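Pyruvate kinase 1 (Trypanosoma brucei brucei, PDB 4KCT) catalyses the transfer of phosphate from phosphoenolpyruvate to ADP, giving pyruvate and ATP, and also has an intrinsic decarboxylase activity that acts on oxaloacetate. Local coordinates at residues Q279-N287 against N319-C327; R20-I28 against L41-N52. All blocks are in the same frame, centred on the assembly; numbering follows the deposited sequence.

Contact 1: Q279-N287 against N319-C327; sequences QMCIISKCN and NAVLNGADC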
ATOM      1  N   GLN A 279       9.588 -10.283 -22.269  1.00 14.66           N
ATOM      2  CA  GLN A 279       8.659 -11.321 -21.814  1.00 15.16           C
ATOM      3  C   GLN A 279       7.798 -10.784 -20.658  1.00 15.54           C
ATOM      4  O   GLN A 279       6.559 -10.909 -20.661  1.00 14.77           O
ATOM      5  CB  GLN A 279       9.441 -12.556 -21.325  1.00 16.63           C
ATOM      6  CG  GLN A 279       8.554 -13.618 -20.683  1.00 18.04           C
ATOM      7  CD  GLN A 279       9.305 -14.916 -20.420  1.00 21.05           C
ATOM      8  OE1 GLN A 279      10.151 -15.330 -21.228  1.00 21.71           O
ATOM      9  NE2 GLN A 279       8.955 -15.599 -19.321  1.00 16.35           N
ATOM     10  N   MET A 280       8.455 -10.229 -19.644  1.00 14.11           N
ATOM     11  CA  MET A 280       7.727  -9.739 -18.486  1.00 16.70           C
ATOM     12  C   MET A 280       6.728  -8.667 -18.882  1.00 15.99           C
ATOM     13  O   MET A 280       5.624  -8.610 -18.360  1.00 15.10           O
ATOM     14  CB  MET A 280       8.697  -9.161 -17.459  1.00 17.83           C
ATOM     15  CG  MET A 280       9.529 -10.215 -16.746  1.00 24.62           C
ATOM     16  SD  MET A 280      10.877  -9.405 -15.839  1.00 33.57           S
ATOM     17  CE  MET A 280       9.989  -8.838 -14.413  1.00 26.40           C
ATOM     18  N   CYS A 281       7.183  -7.733 -19.699  1.00 15.57           N
ATOM     19  CA  CYS A 281       6.344  -6.625 -20.147  1.00 16.34           C
ATOM     20  C   CYS A 281       5.114  -7.097 -20.957  1.00 16.97           C
ATOM     21  O   CYS A 281       3.992  -6.765 -20.625  1.00 16.00           O
ATOM     22  CB  CYS A 281       7.173  -5.661 -20.982  1.00 18.07           C
ATOM     23  SG  CYS A 281       6.179  -4.332 -21.687  1.00 21.92           S
ATOM     24  N   ILE A 282       5.341  -8.000 -21.914  1.00 14.98           N
ATOM     25  CA  ILE A 282       4.277  -8.493 -22.772  1.00 14.52           C
ATOM     26  C   ILE A 282       3.269  -9.346 -21.981  1.00 14.51           C
ATOM     27  O   ILE A 282       2.048  -9.168 -22.111  1.00 13.49           O
ATOM     28  CB  ILE A 282       4.851  -9.300 -23.939  1.00 14.29           C
ATOM     29  CG1 ILE A 282       5.599  -8.373 -24.914  1.00 15.06           C
ATOM     30  CG2 ILE A 282       3.761 -10.073 -24.655  1.00 13.96           C
ATOM     31  CD1 ILE A 282       6.495  -9.150 -25.876  1.00 15.65           C
ATOM     32  N   ILE A 283       3.762 -10.224 -21.122  1.00 12.84           N
ATOM     33  CA  ILE A 283       2.842 -11.027 -20.338  1.00 13.07           C
ATOM     34  C   ILE A 283       1.950 -10.150 -19.460  1.00 13.34           C
ATOM     35  O   ILE A 283       0.699 -10.312 -19.433  1.00 13.14           O
ATOM     36  CB  ILE A 283       3.565 -12.092 -19.494  1.00 12.93           C
ATOM     37  CG1 ILE A 283       4.156 -13.176 -20.429  1.00 12.91           C
ATOM     38  CG2 ILE A 283       2.576 -12.699 -18.492  1.00 13.05           C
ATOM     39  CD1 ILE A 283       5.125 -14.163 -19.714  1.00 12.68           C
ATOM     40  N   SER A 284       2.564  -9.195 -18.767  1.00 12.23           N
ATOM     41  CA  SER A 284       1.796  -8.304 -17.884  1.00 14.05           C
ATOM     42  C   SER A 284       0.796  -7.457 -18.663  1.00 13.22           C
ATOM     43  O   SER A 284      -0.335  -7.289 -18.232  1.00 13.56           O
ATOM     44  CB  SER A 284       2.728  -7.427 -17.053  1.00 13.55           C
ATOM     45  OG  SER A 284       3.429  -8.270 -16.109  1.00 16.00           O
ATOM     46  N   LYS A 285       1.192  -6.974 -19.832  1.00 14.04           N
ATOM     47  CA  LYS A 285       0.262  -6.217 -20.657  1.00 15.03           C
ATOM     48  C   LYS A 285      -0.932  -7.074 -21.079  1.00 16.03           C
ATOM     49  O   LYS A 285      -2.062  -6.587 -21.108  1.00 16.53           O
ATOM     50  CB  LYS A 285       0.968  -5.626 -21.901  1.00 15.45           C
ATOM     51  CG  LYS A 285       1.804  -4.366 -21.594  1.00 17.61           C
ATOM     52  CD  LYS A 285       2.508  -3.876 -22.857  1.00 20.48           C
ATOM     53  CE  LYS A 285       3.261  -2.566 -22.627  1.00 20.42           C
ATOM     54  NZ  LYS A 285       2.332  -1.419 -22.513  1.00 19.83           N
ATOM     55  N   CYS A 286      -0.684  -8.328 -21.456  1.00 14.01           N
ATOM     56  CA  CYS A 286      -1.791  -9.245 -21.777  1.00 15.02           C
ATOM     57  C   CYS A 286      -2.702  -9.524 -20.581  1.00 15.14           C
ATOM     58  O   CYS A 286      -3.919  -9.632 -20.745  1.00 16.25           O
ATOM     59  CB  CYS A 286      -1.261 -10.570 -22.354  1.00 14.63           C
ATOM     60  SG  CYS A 286      -0.580 -10.373 -24.025  1.00 16.61           S
ATOM     61  N   ASN A 287      -2.109  -9.739 -19.408  1.00 14.17           N
ATOM     62  CA  ASN A 287      -2.879  -9.901 -18.178  1.00 15.17           C
ATOM     63  C   ASN A 287      -3.799  -8.692 -17.938  1.00 16.20           C
ATOM     64  O   ASN A 287      -4.956  -8.848 -17.506  1.00 16.03           O
ATOM     65  CB  ASN A 287      -1.967 -10.070 -16.957  1.00 14.87           C
ATOM     66  CG  ASN A 287      -1.160 -11.379 -16.965  1.00 17.67           C
ATOM     67  OD1 ASN A 287      -0.235 -11.519 -16.171  1.00 20.36           O
ATOM     68  ND2 ASN A 287      -1.475 -12.308 -17.872  1.00 16.09           N
ATOM     69  N   ASN A 319       8.949 -19.703 -13.753  1.00 14.38           N
ATOM     70  CA  ASN A 319       8.911 -18.242 -13.859  1.00 14.27           C
ATOM     71  C   ASN A 319       7.975 -17.677 -14.915  1.00 13.64           C
ATOM     72  O   ASN A 319       7.381 -16.604 -14.709  1.00 13.73           O
ATOM     73  CB  ASN A 319      10.329 -17.665 -13.996  1.00 15.86           C
ATOM     74  CG  ASN A 319      11.036 -17.588 -12.658  1.00 20.46           C
ATOM     75  OD1 ASN A 319      10.483 -17.036 -11.701  1.00 22.90           O
ATOM     76  ND2 ASN A 319      12.146 -18.315 -12.521  1.00 16.25           N
ATOM     77  N   ALA A 320       7.778 -18.416 -16.013  1.00 12.39           N
ATOM     78  CA  ALA A 320       6.753 -18.037 -17.007  1.00 13.33           C
ATOM     79  C   ALA A 320       5.357 -18.073 -16.367  1.00 14.03           C
ATOM     80  O   ALA A 320       4.561 -17.138 -16.526  1.00 14.91           O
ATOM     81  CB  ALA A 320       6.805 -18.957 -18.253  1.00 12.50           C
ATOM     82  N   VAL A 321       5.116 -19.074 -15.537  1.00 13.21           N
ATOM     83  CA  VAL A 321       3.838 -19.149 -14.820  1.00 13.31           C
ATOM     84  C   VAL A 321       3.697 -18.015 -13.775  1.00 14.20           C
ATOM     85  O   VAL A 321       2.690 -17.279 -13.759  1.00 15.79           O
ATOM     86  CB  VAL A 321       3.699 -20.499 -14.115  1.00 13.47           C
ATOM     87  CG1 VAL A 321       2.534 -20.458 -13.132  1.00 12.58           C
ATOM     88  CG2 VAL A 321       3.524 -21.605 -15.161  1.00 14.54           C
ATOM     89  N   LEU A 322       4.757 -17.790 -13.000  1.00 13.58           N
ATOM     90  CA  LEU A 322       4.762 -16.681 -12.016  1.00 14.96           C
ATOM     91  C   LEU A 322       4.667 -15.318 -12.697  1.00 15.73           C
ATOM     92  O   LEU A 322       4.071 -14.386 -12.143  1.00 15.14           O
ATOM     93  CB  LEU A 322       6.036 -16.724 -11.157  1.00 16.96           C
ATOM     94  CG  LEU A 322       6.164 -17.954 -10.223  1.00 17.98           C
ATOM     95  CD1 LEU A 322       7.537 -18.015  -9.539  1.00 21.80           C
ATOM     96  CD2 LEU A 322       5.055 -17.963  -9.185  1.00 21.22           C
ATOM     97  N   ASN A 323       5.283 -15.183 -13.871  1.00 13.74           N
ATOM     98  CA  ASN A 323       5.146 -13.933 -14.655  1.00 16.62           C
ATOM     99  C   ASN A 323       3.664 -13.631 -14.974  1.00 15.09           C
ATOM    100  O   ASN A 323       3.345 -12.503 -15.337  1.00 15.07           O
ATOM    101  CB  ASN A 323       5.879 -14.024 -16.002  1.00 15.60           C
ATOM    102  CG  ASN A 323       7.399 -13.898 -15.885  1.00 22.36           C
ATOM    103  OD1 ASN A 323       8.103 -14.201 -16.849  1.00 21.11           O
ATOM    104  ND2 ASN A 323       7.906 -13.407 -14.738  1.00 19.57           N
ATOM    105  N   GLY A 324       2.870 -14.692 -15.169  1.00 13.79           N
ATOM    106  CA  GLY A 324       1.442 -14.514 -15.479  1.00 15.05           C
ATOM    107  C   GLY A 324       0.977 -15.147 -16.783  1.00 14.66           C
ATOM    108  O   GLY A 324      -0.132 -14.884 -17.242  1.00 16.99           O
ATOM    109  N   ALA A 325       1.831 -15.957 -17.395  1.00 13.44           N
ATOM    110  CA  ALA A 325       1.490 -16.562 -18.689  1.00 14.48           C
ATOM    111  C   ALA A 325       0.313 -17.533 -18.497  1.00 16.40           C
ATOM    112  O   ALA A 325       0.289 -18.279 -17.522  1.00 16.43           O
ATOM    113  CB  ALA A 325       2.699 -17.316 -19.248  1.00 16.71           C
ATOM    114  N   ASP A 326      -0.657 -17.528 -19.420  1.00 14.62           N
ATOM    115  CA  ASP A 326      -1.704 -18.570 -19.383  1.00 15.96           C
ATOM    116  C   ASP A 326      -1.120 -19.934 -19.739  1.00 15.08           C
ATOM    117  O   ASP A 326      -1.434 -20.947 -19.087  1.00 15.51           O
ATOM    118  CB  ASP A 326      -2.872 -18.236 -20.333  1.00 16.29           C
ATOM    119  CG  ASP A 326      -3.586 -16.926 -19.958  1.00 21.07           C
ATOM    120  OD1 ASP A 326      -3.016 -15.837 -20.300  1.00 20.92           O
ATOM    121  OD2 ASP A 326      -4.789 -16.987 -19.487  1.00 19.49           O
ATOM    122  N   CYS A 327      -0.298 -19.953 -20.782  1.00 14.23           N
ATOM    123  CA  CYS A 327       0.183 -21.179 -21.396  1.00 15.41           C
ATOM    124  C   CYS A 327       1.689 -21.172 -21.462  1.00 15.95           C
ATOM    125  O   CYS A 327       2.313 -20.123 -21.684  1.00 14.50           O
ATOM    126  CB  CYS A 327      -0.309 -21.304 -22.850  1.00 18.59           C
ATOM    127  SG  CYS A 327      -2.087 -21.258 -23.021  1.00 20.19           S
TER
HETATM  128  O   HOH W   1       5.387 -10.761 -16.304  1.00 20.05           O
HETATM  129  O   HOH W   2       1.790 -10.269 -14.916  1.00 18.20           O
HETATM  130  O   HOH W   3      -3.455 -13.163 -19.944  1.00 19.00           O

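Contact 2: R20-I28 against L41-N52; sequences RANRIVCTI and LMKSGMSVARMN. With K (potassium ion), chain D.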
ATOM      1  N   ARG A  20      -4.550 -28.179 -11.955  1.00 15.52           N
ATOM      2  CA  ARG A  20      -3.553 -27.338 -12.611  1.00 15.55           C
ATOM      3  C   ARG A  20      -4.301 -26.239 -13.368  1.00 14.34           C
ATOM      4  O   ARG A  20      -5.187 -26.530 -14.166  1.00 14.86           O
ATOM      5  CB  ARG A  20      -2.736 -28.192 -13.605  1.00 15.06           C
ATOM      6  CG  ARG A  20      -1.837 -27.385 -14.539  1.00 13.87           C
ATOM      7  CD  ARG A  20      -0.783 -28.300 -15.175  1.00 14.88           C
ATOM      8  NE  ARG A  20      -1.380 -29.486 -15.805  1.00 15.49           N
ATOM      9  CZ  ARG A  20      -1.986 -29.452 -16.999  1.00 17.36           C
ATOM     10  NH1 ARG A  20      -2.006 -28.309 -17.696  1.00 15.14           N
ATOM     11  NH2 ARG A  20      -2.395 -30.568 -17.574  1.00 16.85           N
ATOM     12  N   ALA A  21      -3.893 -24.991 -13.167  1.00 15.01           N
ATOM     13  CA  ALA A  21      -4.545 -23.857 -13.816  1.00 14.67           C
ATOM     14  C   ALA A  21      -3.948 -23.549 -15.185  1.00 14.55           C
ATOM     15  O   ALA A  21      -4.663 -23.122 -16.102  1.00 13.54           O
ATOM     16  CB  ALA A  21      -4.458 -22.632 -12.921  1.00 15.23           C
ATOM     17  N   ASN A  22      -2.621 -23.652 -15.307  1.00 13.44           N
ATOM     18  CA  ASN A  22      -1.972 -23.271 -16.573  1.00 14.03           C
ATOM     19  C   ASN A  22      -2.094 -24.345 -17.647  1.00 14.94           C
ATOM     20  O   ASN A  22      -2.422 -25.509 -17.358  1.00 14.42           O
ATOM     21  CB  ASN A  22      -0.479 -22.908 -16.347  1.00 14.00           C
ATOM     22  CG  ASN A  22      -0.311 -21.746 -15.411  1.00 16.48           C
ATOM     23  OD1 ASN A  22      -0.167 -21.936 -14.188  1.00 16.70           O
ATOM     24  ND2 ASN A  22      -0.485 -20.527 -15.939  1.00 16.13           N
ATOM     25  N   ARG A  23      -1.887 -23.941 -18.901  1.00 14.40           N
ATOM     26  CA  ARG A  23      -2.213 -24.807 -20.037  1.00 16.02           C
ATOM     27  C   ARG A  23      -0.962 -25.045 -20.882  1.00 15.18           C
ATOM     28  O   ARG A  23      -0.104 -24.174 -20.977  1.00 17.02           O
ATOM     29  CB  ARG A  23      -3.331 -24.178 -20.895  1.00 15.68           C
ATOM     30  CG  ARG A  23      -4.658 -24.006 -20.120  1.00 14.63           C
ATOM     31  CD  ARG A  23      -5.259 -25.368 -19.793  1.00 14.93           C
ATOM     32  NE  ARG A  23      -6.448 -25.246 -18.931  1.00 16.39           N
ATOM     33  CZ  ARG A  23      -6.497 -25.636 -17.648  1.00 17.87           C
ATOM     34  NH1 ARG A  23      -5.390 -26.056 -17.024  1.00 15.91           N
ATOM     35  NH2 ARG A  23      -7.623 -25.496 -16.958  1.00 16.68           N
ATOM     36  N   ILE A  24      -0.898 -26.223 -21.518  1.00 14.44           N
ATOM     37  CA  ILE A  24       0.299 -26.669 -22.236  1.00 15.07           C
ATOM     38  C   ILE A  24      -0.012 -26.862 -23.741  1.00 15.74           C
ATOM     39  O   ILE A  24      -0.965 -27.559 -24.110  1.00 15.77           O
ATOM     40  CB  ILE A  24       0.845 -27.984 -21.629  1.00 16.18           C
ATOM     41  CG1 ILE A  24       1.236 -27.745 -20.163  1.00 15.15           C
ATOM     42  CG2 ILE A  24       2.031 -28.521 -22.450  1.00 15.06           C
ATOM     43  CD1 ILE A  24       1.496 -29.035 -19.380  1.00 17.07           C
ATOM     44  N   VAL A  25       0.760 -26.175 -24.577  1.00 14.42           N
ATOM     45  CA  VAL A  25       0.666 -26.290 -26.023  1.00 15.51           C
ATOM     46  C   VAL A  25       1.829 -27.188 -26.494  1.00 15.75           C
ATOM     47  O   VAL A  25       2.970 -26.943 -26.138  1.00 16.13           O
ATOM     48  CB  VAL A  25       0.841 -24.887 -26.660  1.00 15.10           C
ATOM     49  CG1 VAL A  25       0.816 -24.954 -28.165  1.00 15.30           C
ATOM     50  CG2 VAL A  25      -0.227 -23.927 -26.142  1.00 18.30           C
ATOM     51  N   CYS A  26       1.518 -28.265 -27.204  1.00 16.43           N
ATOM     52  CA  CYS A  26       2.546 -29.195 -27.718  1.00 17.43           C
ATOM     53  C   CYS A  26       2.568 -29.170 -29.226  1.00 16.08           C
ATOM     54  O   CYS A  26       1.525 -29.325 -29.869  1.00 16.34           O
ATOM     55  CB  CYS A  26       2.241 -30.626 -27.274  1.00 17.30           C
ATOM     56  SG  CYS A  26       2.191 -30.791 -25.480  1.00 21.20           S
ATOM     57  N   THR A  27       3.763 -29.029 -29.783  1.00 17.33           N
ATOM     58  CA  THR A  27       3.978 -29.196 -31.217  1.00 17.13           C
ATOM     59  C   THR A  27       4.012 -30.660 -31.626  1.00 18.90           C
ATOM     60  O   THR A  27       4.703 -31.477 -31.000  1.00 18.92           O
ATOM     61  CB  THR A  27       5.285 -28.524 -31.654  1.00 17.02           C
ATOM     62  OG1 THR A  27       5.303 -27.198 -31.139  1.00 17.51           O
ATOM     63  CG2 THR A  27       5.388 -28.476 -33.213  1.00 18.05           C
ATOM     64  N   ILE A  28       3.261 -30.993 -32.677  1.00 17.59           N
ATOM     65  CA  ILE A  28       3.176 -32.363 -33.145  1.00 18.96           C
ATOM     66  C   ILE A  28       4.223 -32.608 -34.254  1.00 21.55           C
ATOM     67  O   ILE A  28       4.522 -31.717 -35.049  1.00 17.69           O
ATOM     68  CB  ILE A  28       1.769 -32.688 -33.664  1.00 19.54           C
ATOM     69  CG1 ILE A  28       0.713 -32.310 -32.600  1.00 18.12           C
ATOM     70  CG2 ILE A  28       1.662 -34.177 -34.040  1.00 18.35           C
ATOM     71  CD1 ILE A  28       1.028 -32.820 -31.187  1.00 17.93           C
ATOM     72  N   LEU A  41      -0.052 -38.049 -25.057  1.00 19.95           N
ATOM     73  CA  LEU A  41       0.213 -36.626 -24.872  1.00 20.47           C
ATOM     74  C   LEU A  41      -0.944 -35.951 -24.136  1.00 19.96           C
ATOM     75  O   LEU A  41      -0.729 -35.101 -23.275  1.00 20.93           O
ATOM     76  CB  LEU A  41       0.424 -35.939 -26.213  1.00 22.93           C
ATOM     77  CG  LEU A  41       1.829 -35.699 -26.764  1.00 30.36           C
ATOM     78  CD1 LEU A  41       1.833 -34.522 -27.750  1.00 23.88           C
ATOM     79  CD2 LEU A  41       2.874 -35.486 -25.671  1.00 26.59           C
ATOM     80  N   MET A  42      -2.169 -36.256 -24.551  1.00 18.71           N
ATOM     81  CA  MET A  42      -3.354 -35.685 -23.918  1.00 19.89           C
ATOM     82  C   MET A  42      -3.449 -36.119 -22.451  1.00 21.66           C
ATOM     83  O   MET A  42      -3.656 -35.291 -21.559  1.00 20.70           O
ATOM     84  CB  MET A  42      -4.606 -36.113 -24.675  1.00 21.56           C
ATOM     85  CG  MET A  42      -4.731 -35.413 -26.016  1.00 24.16           C
ATOM     86  SD  MET A  42      -5.960 -36.185 -27.081  1.00 22.70           S
ATOM     87  CE  MET A  42      -5.606 -35.305 -28.617  1.00 22.59           C
ATOM     88  N   LYS A  43      -3.239 -37.401 -22.190  1.00 21.17           N
ATOM     89  CA  LYS A  43      -3.246 -37.874 -20.803  1.00 22.19           C
ATOM     90  C   LYS A  43      -2.157 -37.209 -20.009  1.00 21.50           C
ATOM     91  O   LYS A  43      -2.313 -36.959 -18.836  1.00 23.53           O
ATOM     92  CB  LYS A  43      -3.077 -39.388 -20.741  1.00 22.80           C
ATOM     93  CG  LYS A  43      -4.306 -40.139 -21.204  1.00 26.30           C
ATOM     94  CD  LYS A  43      -3.939 -41.592 -21.481  1.00 30.47           C
ATOM     95  CE  LYS A  43      -5.162 -42.464 -21.564  1.00 41.13           C
ATOM     96  NZ  LYS A  43      -4.732 -43.890 -21.629  1.00 53.57           N
ATOM     97  N   SER A  44      -1.049 -36.898 -20.660  1.00 21.09           N
ATOM     98  CA  SER A  44       0.079 -36.279 -19.961  1.00 21.25           C
ATOM     99  C   SER A  44      -0.163 -34.799 -19.639  1.00 21.75           C
ATOM    100  O   SER A  44       0.499 -34.233 -18.742  1.00 21.88           O
ATOM    101  CB  SER A  44       1.369 -36.432 -20.774  1.00 22.09           C
ATOM    102  OG  SER A  44       1.731 -37.800 -20.905  1.00 21.97           O
ATOM    103  N   GLY A  45      -1.051 -34.158 -20.403  1.00 19.86           N
ATOM    104  CA  GLY A  45      -1.436 -32.765 -20.129  1.00 19.79           C
ATOM    105  C   GLY A  45      -1.454 -31.791 -21.300  1.00 18.70           C
ATOM    106  O   GLY A  45      -1.656 -30.578 -21.111  1.00 19.63           O
ATOM    107  N   MET A  46      -1.385 -32.296 -22.527  1.00 19.14           N
ATOM    108  CA  MET A  46      -1.511 -31.402 -23.681  1.00 17.89           C
ATOM    109  C   MET A  46      -2.943 -30.865 -23.753  1.00 17.88           C
ATOM    110  O   MET A  46      -3.883 -31.649 -23.713  1.00 19.04           O
ATOM    111  CB  MET A  46      -1.224 -32.139 -24.979  1.00 18.70           C
ATOM    112  CG  MET A  46      -1.500 -31.259 -26.193  1.00 22.57           C
ATOM    113  SD  MET A  46      -1.156 -32.027 -27.820  1.00 23.64           S
ATOM    114  CE  MET A  46      -2.406 -33.311 -27.888  1.00 19.61           C
ATOM    115  N   SER A  47      -3.099 -29.544 -23.862  1.00 16.81           N
ATOM    116  CA  SER A  47      -4.417 -28.927 -24.119  1.00 16.92           C
ATOM    117  C   SER A  47      -4.597 -28.465 -25.559  1.00 16.14           C
ATOM    118  O   SER A  47      -5.727 -28.302 -26.015  1.00 18.58           O
ATOM    119  CB  SER A  47      -4.650 -27.729 -23.184  1.00 18.18           C
ATOM    120  OG  SER A  47      -4.861 -28.193 -21.858  1.00 22.09           O
ATOM    121  N   VAL A  48      -3.498 -28.091 -26.220  1.00 15.08           N
ATOM    122  CA  VAL A  48      -3.578 -27.566 -27.615  1.00 15.34           C
ATOM    123  C   VAL A  48      -2.471 -28.211 -28.419  1.00 16.15           C
ATOM    124  O   VAL A  48      -1.345 -28.329 -27.929  1.00 15.22           O
ATOM    125  CB  VAL A  48      -3.354 -26.046 -27.682  1.00 14.95           C
ATOM    126  CG1 VAL A  48      -3.272 -25.574 -29.150  1.00 15.50           C
ATOM    127  CG2 VAL A  48      -4.460 -25.288 -26.899  1.00 15.89           C
ATOM    128  N   ALA A  49      -2.820 -28.719 -29.608  1.00 14.59           N
ATOM    129  CA  ALA A  49      -1.854 -29.296 -30.522  1.00 15.16           C
ATOM    130  C   ALA A  49      -1.424 -28.263 -31.570  1.00 16.07           C
ATOM    131  O   ALA A  49      -2.262 -27.665 -32.254  1.00 19.35           O
ATOM    132  CB  ALA A  49      -2.441 -30.538 -31.203  1.00 15.09           C
ATOM    133  N   ARG A  50      -0.138 -27.977 -31.601  1.00 16.30           N
ATOM    134  CA  ARG A  50       0.410 -26.993 -32.535  1.00 16.52           C
ATOM    135  C   ARG A  50       0.971 -27.701 -33.779  1.00 16.16           C
ATOM    136  O   ARG A  50       1.713 -28.687 -33.669  1.00 15.71           O
ATOM    137  CB  ARG A  50       1.500 -26.187 -31.871  1.00 15.56           C
ATOM    138  CG  ARG A  50       2.244 -25.208 -32.800  1.00 18.32           C
ATOM    139  CD  ARG A  50       3.408 -24.558 -32.045  1.00 19.64           C
ATOM    140  NE  ARG A  50       4.227 -23.662 -32.873  1.00 22.24           N
ATOM    141  CZ  ARG A  50       5.471 -23.938 -33.248  1.00 24.08           C
ATOM    142  NH1 ARG A  50       6.046 -25.105 -32.894  1.00 19.04           N
ATOM    143  NH2 ARG A  50       6.134 -23.072 -33.998  1.00 23.03           N
ATOM    144  N   MET A  51       0.488 -27.285 -34.947  1.00 16.22           N
ATOM    145  CA  MET A  51       1.063 -27.697 -36.213  1.00 17.61           C
ATOM    146  C   MET A  51       1.974 -26.585 -36.722  1.00 18.33           C
ATOM    147  O   MET A  51       1.524 -25.456 -36.956  1.00 16.64           O
ATOM    148  CB  MET A  51      -0.046 -27.953 -37.242  1.00 18.65           C
ATOM    149  CG  MET A  51      -1.147 -28.913 -36.763  1.00 19.74           C
ATOM    150  SD  MET A  51      -2.438 -29.106 -37.995  1.00 24.09           S
ATOM    151  CE  MET A  51      -3.157 -27.453 -38.063  1.00 18.01           C
ATOM    152  N   ASN A  52       3.246 -26.910 -36.909  1.00 18.37           N
ATOM    153  CA  ASN A  52       4.208 -25.954 -37.386  1.00 18.94           C
ATOM    154  C   ASN A  52       4.294 -26.014 -38.887  1.00 20.33           C
ATOM    155  O   ASN A  52       4.921 -26.926 -39.444  1.00 19.13           O
ATOM    156  CB  ASN A  52       5.587 -26.242 -36.797  1.00 20.41           C
ATOM    157  CG  ASN A  52       6.614 -25.180 -37.182  1.00 22.17           C
ATOM    158  OD1 ASN A  52       6.297 -24.200 -37.880  1.00 18.55           O
ATOM    159  ND2 ASN A  52       7.842 -25.372 -36.743  1.00 22.39           N
TER
HETATM  160  K     K D1002       6.148 -21.467 -37.880  1.00 27.08           K
HETATM  161  O   HOH W   4      -2.676 -28.272 -20.502  1.00 15.96           O
HETATM  162  O   HOH W   5      -4.570 -30.840 -19.498  1.00 31.07           O
HETATM  163  O   HOH W   6       3.855 -29.669 -36.780  1.00 21.54           O
HETATM  164  O   HOH W   7       7.701 -19.461 -38.503  1.00 25.20           O
HETATM  165  O   HOH W   8       8.074 -21.343 -35.717  1.00 33.20           O

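Contact 1: Q279-N287 against N319-C327
The carbonyl oxygen of Gly324 accepts two hydrogen bonds, from Asn287 ND2 and from Arg414. Asn287 ND2 donates to Gly324 O at 3.0 Å, fairly straight (157°). Gly324 O lies close to the Asn287 amide plane, but the donor comes from above the Gly324 carbonyl plane. The second hydrogen of ND2 is used as well: a water joins it to Asp326 OD1, which also accepts from the backbone N of Val293. Both ends of the Asn287 amide are thus engaged, because OD1 takes a 2.7 Å bond from water 2. That water also donates to Asn323 O and accepts from Ser284 OG, which is also hydrogen-bonded to Asn7 of the second subunit. Water 1 donates to Asn323 O too, and to Met280 O.

At the other end of the contact, Gln279 NE2 bonds Asn323 OD1 at 3.0 Å. The oxygen receives it in the carbonyl plane, and the two amides stand nearly perpendicular, 76° apart. Gln279 reaches across with an extended chain, CG anti to the backbone N (chi1 173°). Its OE1 accepts from Arg263 of the pyruvate pocket, so Gln279 is a second-shell residue there.

Ile283 fills the middle. Its CG2 lies 3.3 Å from Asn323 O and also meets the Gly324 carbonyl carbon. Ile283 CD1 lies 4.0 Å from Ala325 CB. It also rests on the CB of Asn323. Gly324, with positive phi, ends the helix in a Schellman motif and turns the chain toward strand 327-330.

The contact joins neighbouring outer helices of the TIM barrel, 275-289 and 311-323. Strand 293-296 lies beneath both, helix 249-255 flanks the first, and the second subunit packs on Met280 and Ser284.

Contact 2: R20-I28 against L41-N52
Arg50 NH1 donates to Thr27 OG1 at 2.8 Å, with the oxygen at the edge of the guanidinium and in its plane. The two residues pair on adjacent parallel strands, 23-27 and 46-52, the first two of the TIM barrel, joined through helix 35-44 in a beta-alpha-beta unit. Arg50 CG stands anti to the backbone N (chi1 174°), and the chain runs extended beside Thr27. NE forms a salt bridge with Asp84, so the guanidinium is held at NE and at NH1. The Thr27 hydroxyl is itself placed by Leu330 O. Bound pyruvate lies next to the Arg50 side chain.

Backbone bonds stitch the strands: Cys26 N to Val48 O, Arg50 N to Cys26 O at 2.8 Å, and Ile28 N to Arg50 O. At the start of the pair, Ile24 O takes Ser47 N at 2.9 Å and, weakly, Val48 N. There one water links Gly45 O, Ile24 N, Arg20 NH1 and Ser47 OG.

Val25 and Val48 lie side by side on the face that carries Thr27 and Arg50. On the other face Cys26 SG meets Met46 CB at 3.7 Å. Ile28 CD1 reaches both Leu41 CD1 and Met46 SD, while its CG1 rests on Ala49 CB. At the far end of strand 46-52, Asn52 OD1 binds the potassium ion at 2.7 Å, together with Ser54, Asp84 and Thr85.

How the contacts relate
From the N terminus, contact 2 comes first. It closes a 12-residue connection, half of it the first part of helix 35-44, and so pairs the first two barrel strands. Contact 1 follows much later in the chain, with 31 residues between its segments, including strand 293-296. The two are in series and neither nest nor cross. They meet where the barrel closes: Asp326, leading into the last strand 327-330, reaches the first strand through a probable hydrogen bond from Arg23 N to Asp326 O. Asn22 packs there against Val321 and Ala325. Contact 1 therefore ties the outer helices near the barrel's seam, and contact 2 the inner strands beside it.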